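Local coordinates for hypothetical membrane protein (Corynebacterium glutamicum, PDB 6JS9), which binds heme through its N-terminal HtaA domain, the part modelled here, and probably passes it along the heme-uptake machinery of the cell envelope, at residues W15-R18 and Q19-N23; F166-T169 and G170-L173. All coordinates share one frame; numbering follows the deposited sequence.

In the fold
Interaction 1 comes early in the chain, where the loop after strand 11-14 turns into helix 19-26. Interaction 2 lies near the other end, in the loop between helix 157-162 and strand 177-183. Strands 11-14 and 177-183 pair antiparallel in the large curled sheet, which brings the two contacts together, their centres about 12 Å apart. A salt bridge from Arg18 NH1 to Glu171 OE2 (2.9 Å) joins them directly. Both also reach the heme: Ser20 of 19-23 and Tyr167 of 166-169 hydrogen-bond the same propionate oxygen, so two remote pieces of sequence share one end of the heme pocket; the heme iron is bound axially by Tyr24.

Interaction 1: W15-R18 and Q19-N23; sequences WGFR and QSFRN. With HEM (protoporphyrin IX containing Fe), chain C.
Arg18 reaches across the start of helix 19-26 to the hydroxyl of Ser20. Its CB lies beside Phe21 CB; CG and CD then pass Ser20 OG at 3.4 and 3.7 Å. With CG anti to the backbone N (chi1 172°) and a bend at chi2, NE arrives 2.8 Å from Ser20 OG and donates a fairly straight bond, the hydroxyl lying in the guanidinium plane. At the tip, NH2 merely touches that OG at 3.6 Å, while NH1 leaves for Glu171. Ser20 OG donates to heme O1A at an unusually short 2.5 Å; the arginine thus probably helps position the hydroxyl from the second shell.

Arg18 is the N-cap residue, and its O takes the first helical bond, from Arg22 N at 3.1 Å, besides a weak one from Phe21 N. Arg22 bends at chi3, and its NH1 approaches Gly16 O from above the carbonyl plane at 3.0 Å while forming a salt bridge with Asp174. Farther along, the edge of Phe17 meets the face of Phe21 in an offset T-shaped stack, planes at 89°. Phe163 packs against both rings, Phe74 against Phe21 and Leu131 of strand 129-136 against Phe17, seating the helix start against the sheet.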
loop_
_atom_site.group_PDB
_atom_site.type_symbol
_atom_site.label_atom_id
_atom_site.label_comp_id
_atom_site.label_asym_id
_atom_site.label_seq_id
_atom_site.Cartn_x
_atom_site.Cartn_y
_atom_site.Cartn_z
ATOM N N TRP A 15 -2.947 5.330 -4.567
ATOM C CA TRP A 15 -3.474 4.860 -3.281
ATOM C C TRP A 15 -2.625 5.409 -2.150
ATOM O O TRP A 15 -1.435 5.091 -2.075
ATOM C CB TRP A 15 -3.480 3.335 -3.227
ATOM C CG TRP A 15 -4.207 2.731 -2.057
ATOM C CD1 TRP A 15 -5.526 2.887 -1.743
ATOM C CD2 TRP A 15 -3.671 1.822 -1.079
ATOM N NE1 TRP A 15 -5.837 2.156 -0.615
ATOM C CE2 TRP A 15 -4.720 1.479 -0.204
ATOM C CE3 TRP A 15 -2.408 1.262 -0.866
ATOM C CZ2 TRP A 15 -4.538 0.619 0.884
ATOM C CZ3 TRP A 15 -2.229 0.392 0.204
ATOM C CH2 TRP A 15 -3.289 0.090 1.070
ATOM N N GLY A 16 -3.236 6.182 -1.250
ATOM C CA GLY A 16 -2.510 6.740 -0.122
ATOM C C GLY A 16 -2.808 6.027 1.183
ATOM O O GLY A 16 -2.817 6.655 2.243
ATOM N N PHE A 17 -3.067 4.718 1.111
ATOM C CA PHE A 17 -3.391 3.870 2.264
ATOM C C PHE A 17 -4.716 4.282 2.905
ATOM O O PHE A 17 -5.737 3.612 2.704
ATOM C CB PHE A 17 -2.253 3.881 3.297
ATOM C CG PHE A 17 -2.536 3.059 4.531
ATOM C CD1 PHE A 17 -2.819 1.704 4.431
ATOM C CD2 PHE A 17 -2.499 3.638 5.793
ATOM C CE1 PHE A 17 -3.084 0.929 5.572
ATOM C CE2 PHE A 17 -2.746 2.875 6.939
ATOM C CZ PHE A 17 -3.037 1.506 6.818
ATOM N N ARG A 18 -4.721 5.377 3.669
ATOM C CA ARG A 18 -5.940 5.804 4.361
ATOM C C ARG A 18 -5.805 7.259 4.778
ATOM O O ARG A 18 -4.890 7.602 5.534
ATOM C CB ARG A 18 -6.216 4.926 5.576
ATOM C CG ARG A 18 -7.346 5.462 6.413
ATOM C CD ARG A 18 -8.122 4.371 7.092
ATOM N NE ARG A 18 -8.958 4.955 8.129
ATOM C CZ ARG A 18 -9.920 4.313 8.770
ATOM N NH1 ARG A 18 -10.182 3.047 8.475
ATOM N NH2 ARG A 18 -10.615 4.943 9.712
ATOM N N GLN A 19 -6.724 8.111 4.315
ATOM C CA GLN A 19 -6.549 9.544 4.528
ATOM C C GLN A 19 -6.464 9.888 6.014
ATOM O O GLN A 19 -5.673 10.753 6.408
ATOM C CB GLN A 19 -7.675 10.337 3.869
ATOM C CG GLN A 19 -7.381 11.830 3.840
ATOM C CD GLN A 19 -8.469 12.624 3.169
ATOM O OE1 GLN A 19 -9.635 12.234 3.189
ATOM N NE2 GLN A 19 -8.098 13.743 2.562
ATOM N N SER A 20 -7.266 9.231 6.854
ATOM C CA SER A 20 -7.217 9.544 8.282
ATOM C C SER A 20 -5.855 9.222 8.878
ATOM O O SER A 20 -5.413 9.893 9.819
ATOM C CB SER A 20 -8.311 8.792 9.040
ATOM O OG SER A 20 -8.005 7.409 9.131
ATOM N N PHE A 21 -5.175 8.200 8.355
ATOM C CA PHE A 21 -3.825 7.925 8.825
ATOM C C PHE A 21 -2.851 9.008 8.375
ATOM O O PHE A 21 -2.025 9.476 9.169
ATOM C CB PHE A 21 -3.358 6.554 8.348
ATOM C CG PHE A 21 -2.047 6.143 8.935
ATOM C CD1 PHE A 21 -1.942 5.889 10.298
ATOM C CD2 PHE A 21 -0.919 6.021 8.141
ATOM C CE1 PHE A 21 -0.742 5.509 10.848
ATOM C CE2 PHE A 21 0.285 5.641 8.691
ATOM C CZ PHE A 21 0.375 5.388 10.049
ATOM N N ARG A 22 -2.921 9.417 7.101
ATOM C CA ARG A 22 -2.055 10.502 6.639
ATOM C C ARG A 22 -2.283 11.765 7.458
ATOM O O ARG A 22 -1.329 12.488 7.771
ATOM C CB ARG A 22 -2.279 10.791 5.146
ATOM C CG ARG A 22 -2.043 9.589 4.226
ATOM C CD ARG A 22 -1.836 9.993 2.760
ATOM N NE ARG A 22 -2.893 10.852 2.231
ATOM C CZ ARG A 22 -4.098 10.422 1.869
ATOM N NH1 ARG A 22 -4.409 9.139 1.988
ATOM N NH2 ARG A 22 -4.992 11.276 1.401
ATOM N N ASN A 23 -3.547 12.053 7.797
ATOM C CA ASN A 23 -3.861 13.221 8.608
ATOM C C ASN A 23 -3.348 13.040 10.028
ATOM O O ASN A 23 -2.769 13.964 10.610
ATOM C CB ASN A 23 -5.370 13.465 8.629
ATOM C CG ASN A 23 -5.901 14.058 7.333
ATOM O OD1 ASN A 23 -5.153 14.595 6.513
ATOM N ND2 ASN A 23 -7.211 13.983 7.159
HETATM C CHA HEM C . -4.339 6.614 16.394
HETATM C CHB HEM C . -0.874 3.582 14.841
HETATM C CHC HEM C . 2.034 4.826 18.541
HETATM C CHD HEM C . -1.601 7.504 20.335
HETATM C C1A HEM C . -3.646 5.698 15.624
HETATM C C2A HEM C . -4.085 5.117 14.371
HETATM C C3A HEM C . -3.140 4.282 13.928
HETATM C C4A HEM C . -2.051 4.305 14.895
HETATM C CMA HEM C . -3.222 3.450 12.618
HETATM C CAA HEM C . -5.419 5.445 13.687
HETATM C CBA HEM C . -5.332 6.835 13.059
HETATM C CGA HEM C . -6.596 7.090 12.288
HETATM O O1A HEM C . -6.667 6.675 11.096
HETATM O O2A HEM C . -7.526 7.699 12.884
HETATM C C1B HEM C . 0.197 3.648 15.708
HETATM C C2B HEM C . 1.413 2.854 15.589
HETATM C C3B HEM C . 2.230 3.191 16.611
HETATM C C4B HEM C . 1.550 4.217 17.400
HETATM C CMB HEM C . 1.637 1.825 14.442
HETATM C CAB HEM C . 3.653 2.687 16.990
HETATM C CBB HEM C . 4.347 1.764 16.310
HETATM C C1C HEM C . 1.305 5.656 19.378
HETATM C C2C HEM C . 1.775 6.269 20.603
HETATM C C3C HEM C . 0.770 7.012 21.103
HETATM C C4C HEM C . -0.364 6.901 20.197
HETATM C CMC HEM C . 3.196 6.037 21.154
HETATM C CAC HEM C . 0.735 7.872 22.396
HETATM C CBC HEM C . 1.748 7.962 23.255
HETATM C C1D HEM C . -2.652 7.522 19.430
HETATM C C2D HEM C . -3.898 8.272 19.554
HETATM C C3D HEM C . -4.652 8.022 18.466
HETATM C C4D HEM C . -3.917 7.109 17.614
HETATM C CMD HEM C . -4.286 9.203 20.729
HETATM C CAD HEM C . -6.048 8.598 18.117
HETATM C CBD HEM C . -5.764 9.903 17.363
HETATM C CGD HEM C . -7.027 10.600 16.913
HETATM O O1D HEM C . -6.937 11.818 16.627
HETATM O O2D HEM C . -8.118 9.969 16.841
HETATM N NA HEM C . -2.400 5.181 15.901
HETATM N NB HEM C . 0.323 4.460 16.827
HETATM N NC HEM C . 0.012 6.080 19.159
HETATM N ND HEM C . -2.713 6.834 18.227
HETATM FE FE HEM C . -1.079 5.880 17.364
#

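Interaction 2: F166-T169 and G170-L173; sequences FYET and GEAL. With HEM (protoporphyrin IX containing Fe), chain C.
Glu171 folds its carboxylate back over the preceding residues, between the ring of Tyr167 and the backbone of Glu168. CG is anti to the backbone N (chi1 -154°) and the chain runs on extended, which carries OE1 to within 2.9 Å of Glu168 N. That bond is nearly straight at its hydrogen, but it meets OE1 on the anti side and 33° out of the carboxylate plane. The other oxygen, OE2, lies 3.4 Å from Tyr167 CD1, with the ring and carboxylate planes 75° apart, and it is paired with Arg18.

The tightly packed side continues into the heme. The OH of the buried Tyr167 donates to heme O1A at 2.5 Å, the oxygen sitting at the ring's edge near its plane. On the other flank of the ring, CE2 comes 3.5 Å from the heme methyl CMA. Phe166 lays a ring face on the porphyrin, with heme NA 3.3 Å above the ring plane over its centre, and its CZ ends 3.4 Å from the heme iron.

The outer side is looser. A type II beta turn runs from Glu168 to Glu171, closed by Glu171 N to Glu168 O at 3.1 Å, with the donor tilted from the carbonyl plane. Thr169 and Gly170 form its exposed corner; Gly170 has the positive phi usual at the third position of such a turn. The carboxylate end of Glu168 turns away, leaving its CB and CG beside Glu171 OE1.

Chemically, one propionate oxygen receives hydrogen bonds from both Tyr167 and Ser20, which should stabilise its negative charge. Arg18 holds the Ser20 hydroxyl and is itself paired with Glu171, whose carboxylate packs on the Tyr167 ring, which may help keep the two donors in place.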
loop_
_atom_site.group_PDB
_atom_site.type_symbol
_atom_site.label_atom_id
_atom_site.label_comp_id
_atom_site.label_asym_id
_atom_site.label_seq_id
_atom_site.Cartn_x
_atom_site.Cartn_y
_atom_site.Cartn_z
ATOM N N PHE A 166 -5.097 -0.378 15.988
ATOM C CA PHE A 166 -6.046 0.724 16.114
ATOM C C PHE A 166 -7.231 0.564 15.173
ATOM O O PHE A 166 -8.352 0.957 15.519
ATOM C CB PHE A 166 -5.338 2.062 15.852
ATOM C CG PHE A 166 -4.329 2.438 16.918
ATOM C CD1 PHE A 166 -3.057 1.872 16.928
ATOM C CD2 PHE A 166 -4.657 3.352 17.913
ATOM C CE1 PHE A 166 -2.127 2.215 17.913
ATOM C CE2 PHE A 166 -3.736 3.697 18.899
ATOM C CZ PHE A 166 -2.472 3.130 18.902
ATOM N N TYR A 167 -7.006 -0.002 13.990
ATOM C CA TYR A 167 -8.081 -0.365 13.085
ATOM C C TYR A 167 -8.563 -1.774 13.390
ATOM O O TYR A 167 -7.798 -2.618 13.857
ATOM C CB TYR A 167 -7.609 -0.310 11.633
ATOM C CG TYR A 167 -7.096 1.037 11.173
ATOM C CD1 TYR A 167 -7.829 2.209 11.393
ATOM C CD2 TYR A 167 -5.878 1.141 10.518
ATOM C CE1 TYR A 167 -7.357 3.437 10.956
ATOM C CE2 TYR A 167 -5.398 2.367 10.086
ATOM C CZ TYR A 167 -6.139 3.512 10.298
ATOM O OH TYR A 167 -5.648 4.731 9.840
ATOM N N GLU A 168 -9.839 -2.024 13.104
ATOM C CA GLU A 168 -10.402 -3.363 13.188
ATOM C C GLU A 168 -10.216 -4.084 11.857
ATOM O O GLU A 168 -10.186 -3.460 10.791
ATOM C CB GLU A 168 -11.891 -3.313 13.535
ATOM C CG GLU A 168 -12.231 -2.466 14.752
ATOM C CD GLU A 168 -11.643 -3.019 16.046
ATOM O OE1 GLU A 168 -11.811 -4.232 16.308
ATOM O OE2 GLU A 168 -11.007 -2.239 16.799
ATOM N N THR A 169 -10.097 -5.410 11.926
ATOM C CA THR A 169 -10.079 -6.213 10.711
ATOM C C THR A 169 -11.267 -5.859 9.822
ATOM O O THR A 169 -12.395 -5.691 10.297
ATOM C CB THR A 169 -10.114 -7.706 11.049
ATOM O OG1 THR A 169 -8.959 -8.051 11.819
ATOM C CG2 THR A 169 -10.126 -8.545 9.766
ATOM N N GLY A 170 -11.002 -5.738 8.522
ATOM C CA GLY A 170 -12.045 -5.442 7.570
ATOM C C GLY A 170 -12.373 -3.977 7.438
ATOM O O GLY A 170 -13.288 -3.630 6.678
ATOM N N GLU A 171 -11.646 -3.101 8.134
ATOM C CA GLU A 171 -11.940 -1.680 8.058
ATOM C C GLU A 171 -11.656 -1.141 6.664
ATOM O O GLU A 171 -10.695 -1.548 6.003
ATOM C CB GLU A 171 -11.127 -0.904 9.086
ATOM C CG GLU A 171 -11.809 0.386 9.472
ATOM C CD GLU A 171 -11.457 0.851 10.873
ATOM O OE1 GLU A 171 -11.394 0.019 11.808
ATOM O OE2 GLU A 171 -11.242 2.067 11.029
ATOM N N ALA A 172 -12.509 -0.225 6.217
ATOM C CA ALA A 172 -12.306 0.402 4.921
ATOM C C ALA A 172 -11.062 1.276 4.950
ATOM O O ALA A 172 -10.768 1.943 5.950
ATOM C CB ALA A 172 -13.525 1.234 4.529
ATOM N N LEU A 173 -10.318 1.250 3.860
ATOM C CA LEU A 173 -9.175 2.118 3.658
ATOM C C LEU A 173 -9.513 3.045 2.495
ATOM O O LEU A 173 -10.669 3.115 2.066
ATOM C CB LEU A 173 -7.910 1.283 3.430
ATOM C CG LEU A 173 -7.498 0.286 4.523
ATOM C CD1 LEU A 173 -6.343 -0.592 4.012
ATOM C CD2 LEU A 173 -7.133 0.976 5.877
HETATM C CHA HEM C . -4.339 6.614 16.394
HETATM C CHB HEM C . -0.874 3.582 14.841
HETATM C CHC HEM C . 2.034 4.826 18.541
HETATM C CHD HEM C . -1.601 7.504 20.335
HETATM C C1A HEM C . -3.646 5.698 15.624
HETATM C C2A HEM C . -4.085 5.117 14.371
HETATM C C3A HEM C . -3.140 4.282 13.928
HETATM C C4A HEM C . -2.051 4.305 14.895
HETATM C CMA HEM C . -3.222 3.450 12.618
HETATM C CAA HEM C . -5.419 5.445 13.687
HETATM C CBA HEM C . -5.332 6.835 13.059
HETATM C CGA HEM C . -6.596 7.090 12.288
HETATM O O1A HEM C . -6.667 6.675 11.096
HETATM O O2A HEM C . -7.526 7.699 12.884
HETATM C C1B HEM C . 0.197 3.648 15.708
HETATM C C2B HEM C . 1.413 2.854 15.589
HETATM C C3B HEM C . 2.230 3.191 16.611
HETATM C C4B HEM C . 1.550 4.217 17.400
HETATM C CMB HEM C . 1.637 1.825 14.442
HETATM C CAB HEM C . 3.653 2.687 16.990
HETATM C CBB HEM C . 4.347 1.764 16.310
HETATM C C1C HEM C . 1.305 5.656 19.378
HETATM C C2C HEM C . 1.775 6.269 20.603
HETATM C C3C HEM C . 0.770 7.012 21.103
HETATM C C4C HEM C . -0.364 6.901 20.197
HETATM C CMC HEM C . 3.196 6.037 21.154
HETATM C CAC HEM C . 0.735 7.872 22.396
HETATM C CBC HEM C . 1.748 7.962 23.255
HETATM C C1D HEM C . -2.652 7.522 19.430
HETATM C C2D HEM C . -3.898 8.272 19.554
HETATM C C3D HEM C . -4.652 8.022 18.466
HETATM C C4D HEM C . -3.917 7.109 17.614
HETATM C CMD HEM C . -4.286 9.203 20.729
HETATM C CAD HEM C . -6.048 8.598 18.117
HETATM C CBD HEM C . -5.764 9.903 17.363
HETATM C CGD HEM C . -7.027 10.600 16.913
HETATM O O1D HEM C . -6.937 11.818 16.627
HETATM O O2D HEM C . -8.118 9.969 16.841
HETATM N NA HEM C . -2.400 5.181 15.901
HETATM N NB HEM C . 0.323 4.460 16.827
HETATM N NC HEM C . 0.012 6.080 19.159
HETATM N ND HEM C . -2.713 6.834 18.227
HETATM FE FE HEM C . -1.079 5.880 17.364
#